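Local coordinates for effector protein MavE (Legionella pneumophila subsp. pneumophila, PDB 6PIR), which acts as a virulence effector needed for endoplasmic reticulum-mediated remodelling of the Legionella-containing vacuole, lysosomal evasion and growth inside host cells, at residues 49-54 with 64-69. Sequence-based numbering, arbitrary orientation.
Sequences SRITNA and KFTSAI
Ile51 meets Phe65 and Thr66 where a loop closes over one side of a twinned two-helix bundle. The loop joins helix 26-36 to helix 59-77, so the contact packs it back on the helix that follows. This all-helical bundle is the part of MavE that precedes its C-terminal transmembrane helix. The touch is apolar and small, burying 93 Å² between the two segments.

Ile51 CD1 lies 3.9 Å from Phe65 CD2 and approaches the ring obliquely. Ile51 CG1 adds a looser touch, 4.1 Å from both Phe65 CD2 and Phe65 CE2. The isoleucine and the phenylalanine run antiparallel, each reaching past the other. Ile51 CG1 stands anti to its own carbonyl carbon (chi1 -66°), and an extended chi2 of 178° carries CD1 on toward the helix. There the methyl CG2 of Thr66 also meets the isoleucine, 4.4 Å from Ile51 CD1.

Ile69 CG1, one helical turn along, sits over one face of the Phe65 ring, 3.6 Å from its plane and nearer the rim than the centre. Val103 of helix 85-106 and Leu116 and Val119 of helix 115-134 also pack on Phe65. Thr52, next to Ile51, hydrogen-bonds through N to Thr107 OG1 and through OG1 to Pro104 O, near the end of helix 85-106.

Thr66 turns its hydroxyl back to its own helix, where OG1 is hydrogen-bonded to Lys62 O.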
ATOM      1  N   SER A  49      -5.510 -11.326  -4.439  1.00 47.79           N
ATOM      2  CA  SER A  49      -6.733 -11.388  -5.237  1.00 44.10           C
ATOM      3  C   SER A  49      -7.125 -10.051  -5.869  1.00 42.58           C
ATOM      4  O   SER A  49      -7.987 -10.035  -6.755  1.00 42.61           O
ATOM      5  CB  SER A  49      -7.882 -11.876  -4.374  1.00 48.78           C
ATOM      6  OG  SER A  49      -8.172 -10.922  -3.370  1.00 50.83           O
ATOM      7  N   ARG A  50      -6.539  -8.942  -5.437  1.00 38.43           N
ATOM      8  CA  ARG A  50      -6.925  -7.615  -5.911  1.00 37.69           C
ATOM      9  C   ARG A  50      -6.014  -7.078  -7.017  1.00 34.57           C
ATOM     10  O   ARG A  50      -6.222  -5.965  -7.508  1.00 31.80           O
ATOM     11  CB  ARG A  50      -6.958  -6.670  -4.708  1.00 39.37           C
ATOM     12  CG  ARG A  50      -8.014  -7.072  -3.651  1.00 40.99           C
ATOM     13  CD  ARG A  50      -7.707  -6.541  -2.240  1.00 39.95           C
ATOM     14  NE  ARG A  50      -8.887  -6.529  -1.369  1.00 42.96           N
ATOM     15  CZ  ARG A  50      -9.387  -7.597  -0.756  1.00 42.54           C
ATOM     16  NH1 ARG A  50      -8.798  -8.782  -0.913  1.00 49.68           N
ATOM     17  NH2 ARG A  50     -10.465  -7.486   0.020  1.00 39.84           N
ATOM     18  N   ILE A  51      -4.997  -7.835  -7.413  1.00 33.51           N
ATOM     19  CA  ILE A  51      -4.068  -7.375  -8.438  1.00 33.84           C
ATOM     20  C   ILE A  51      -4.718  -7.428  -9.810  1.00 32.12           C
ATOM     21  O   ILE A  51      -5.268  -8.458 -10.214  1.00 38.05           O
ATOM     22  CB  ILE A  51      -2.788  -8.229  -8.403  1.00 31.92           C
ATOM     23  CG1 ILE A  51      -2.047  -7.998  -7.091  1.00 29.45           C
ATOM     24  CG2 ILE A  51      -1.878  -7.893  -9.578  1.00 29.25           C
ATOM     25  CD1 ILE A  51      -0.757  -8.853  -6.918  1.00 29.01           C
ATOM     26  N   THR A  52      -4.656  -6.316 -10.540  1.00 31.32           N
ATOM     27  CA  THR A  52      -5.195  -6.260 -11.890  1.00 33.29           C
ATOM     28  C   THR A  52      -4.378  -7.100 -12.860  1.00 33.60           C
ATOM     29  O   THR A  52      -3.151  -6.978 -12.935  1.00 32.90           O
ATOM     30  CB  THR A  52      -5.229  -4.819 -12.370  1.00 34.29           C
ATOM     31  OG1 THR A  52      -6.121  -4.103 -11.515  1.00 31.55           O
ATOM     32  CG2 THR A  52      -5.710  -4.742 -13.805  1.00 34.17           C
ATOM     33  N   ASN A  53      -5.084  -7.926 -13.626  1.00 35.46           N
ATOM     34  CA  ASN A  53      -4.484  -8.832 -14.595  1.00 33.52           C
ATOM     35  C   ASN A  53      -3.414  -9.675 -13.923  1.00 28.65           C
ATOM     36  O   ASN A  53      -2.286  -9.779 -14.392  1.00 30.48           O
ATOM     37  CB  ASN A  53      -3.941  -8.080 -15.800  1.00 35.03           C
ATOM     38  CG  ASN A  53      -5.053  -7.429 -16.619  1.00 40.89           C
ATOM     39  OD1 ASN A  53      -6.178  -7.961 -16.706  1.00 42.77           O
ATOM     40  ND2 ASN A  53      -4.754  -6.281 -17.217  1.00 40.62           N
ATOM     41  N   ALA A  54      -3.807 -10.279 -12.806  1.00 34.58           N
ATOM     42  CA  ALA A  54      -2.870 -11.007 -11.962  1.00 34.96           C
ATOM     43  C   ALA A  54      -2.231 -12.197 -12.680  1.00 34.27           C
ATOM     44  O   ALA A  54      -1.122 -12.604 -12.325  1.00 33.02           O
ATOM     45  CB  ALA A  54      -3.602 -11.466 -10.704  1.00 37.19           C
ATOM     46  N   LYS A  64       6.618  -9.428  -4.169  1.00 20.65           N
ATOM     47  CA  LYS A  64       7.198  -8.130  -3.857  1.00 28.04           C
ATOM     48  C   LYS A  64       6.101  -7.107  -3.556  1.00 27.54           C
ATOM     49  O   LYS A  64       6.178  -6.362  -2.567  1.00 26.89           O
ATOM     50  CB  LYS A  64       8.098  -7.666  -5.006  1.00 28.80           C
ATOM     51  CG  LYS A  64       9.473  -8.372  -5.065  1.00 33.92           C
ATOM     52  CD  LYS A  64      10.412  -7.630  -6.052  1.00 37.00           C
ATOM     53  CE  LYS A  64      11.750  -8.330  -6.265  1.00 42.79           C
ATOM     54  NZ  LYS A  64      11.690  -9.532  -7.162  1.00 45.47           N
ATOM     55  N   PHE A  65       5.055  -7.084  -4.382  1.00 25.06           N
ATOM     56  CA  PHE A  65       4.002  -6.087  -4.217  1.00 23.96           C
ATOM     57  C   PHE A  65       3.223  -6.308  -2.931  1.00 24.19           C
ATOM     58  O   PHE A  65       3.011  -5.363  -2.158  1.00 25.06           O
ATOM     59  CB  PHE A  65       3.076  -6.106  -5.435  1.00 24.63           C
ATOM     60  CG  PHE A  65       1.874  -5.235  -5.274  1.00 23.25           C
ATOM     61  CD1 PHE A  65       1.981  -3.863  -5.385  1.00 25.24           C
ATOM     62  CD2 PHE A  65       0.644  -5.787  -4.941  1.00 27.31           C
ATOM     63  CE1 PHE A  65       0.848  -3.045  -5.219  1.00 26.15           C
ATOM     64  CE2 PHE A  65      -0.478  -4.974  -4.786  1.00 28.38           C
ATOM     65  CZ  PHE A  65      -0.365  -3.601  -4.921  1.00 28.35           C
ATOM     66  N   THR A  66       2.781  -7.551  -2.685  1.00 23.05           N
ATOM     67  CA  THR A  66       1.933  -7.819  -1.524  1.00 28.25           C
ATOM     68  C   THR A  66       2.717  -7.611  -0.242  1.00 27.17           C
ATOM     69  O   THR A  66       2.184  -7.073   0.740  1.00 29.04           O
ATOM     70  CB  THR A  66       1.376  -9.240  -1.554  1.00 31.39           C
ATOM     71  OG1 THR A  66       2.461 -10.167  -1.488  1.00 38.24           O
ATOM     72  CG2 THR A  66       0.561  -9.502  -2.823  1.00 24.22           C
ATOM     73  N   SER A  67       3.978  -8.047  -0.224  1.00 25.83           N
ATOM     74  CA  SER A  67       4.817  -7.777   0.933  1.00 28.70           C
ATOM     75  C   SER A  67       4.906  -6.294   1.188  1.00 25.47           C
ATOM     76  O   SER A  67       4.753  -5.855   2.338  1.00 25.40           O
ATOM     77  CB  SER A  67       6.216  -8.377   0.740  1.00 29.31           C
ATOM     78  OG  SER A  67       6.102  -9.790   0.789  1.00 33.97           O
ATOM     79  N   ALA A  68       5.106  -5.503   0.127  1.00 23.79           N
ATOM     80  CA  ALA A  68       5.274  -4.069   0.330  1.00 24.21           C
ATOM     81  C   ALA A  68       3.996  -3.429   0.849  1.00 23.28           C
ATOM     82  O   ALA A  68       4.050  -2.548   1.708  1.00 26.09           O
ATOM     83  CB  ALA A  68       5.734  -3.394  -0.952  1.00 24.44           C
ATOM     84  N   ILE A  69       2.843  -3.819   0.303  1.00 25.06           N
ATOM     85  CA  ILE A  69       1.572  -3.281   0.788  1.00 25.25           C
ATOM     86  C   ILE A  69       1.360  -3.642   2.258  1.00 27.17           C
ATOM     87  O   ILE A  69       0.922  -2.808   3.057  1.00 27.49           O
ATOM     88  CB  ILE A  69       0.400  -3.780  -0.070  1.00 27.42           C
ATOM     89  CG1 ILE A  69       0.398  -3.115  -1.457  1.00 27.76           C
ATOM     90  CG2 ILE A  69      -0.923  -3.484   0.635  1.00 33.84           C
ATOM     91  CD1 ILE A  69      -0.021  -1.634  -1.472  1.00 27.23           C
TER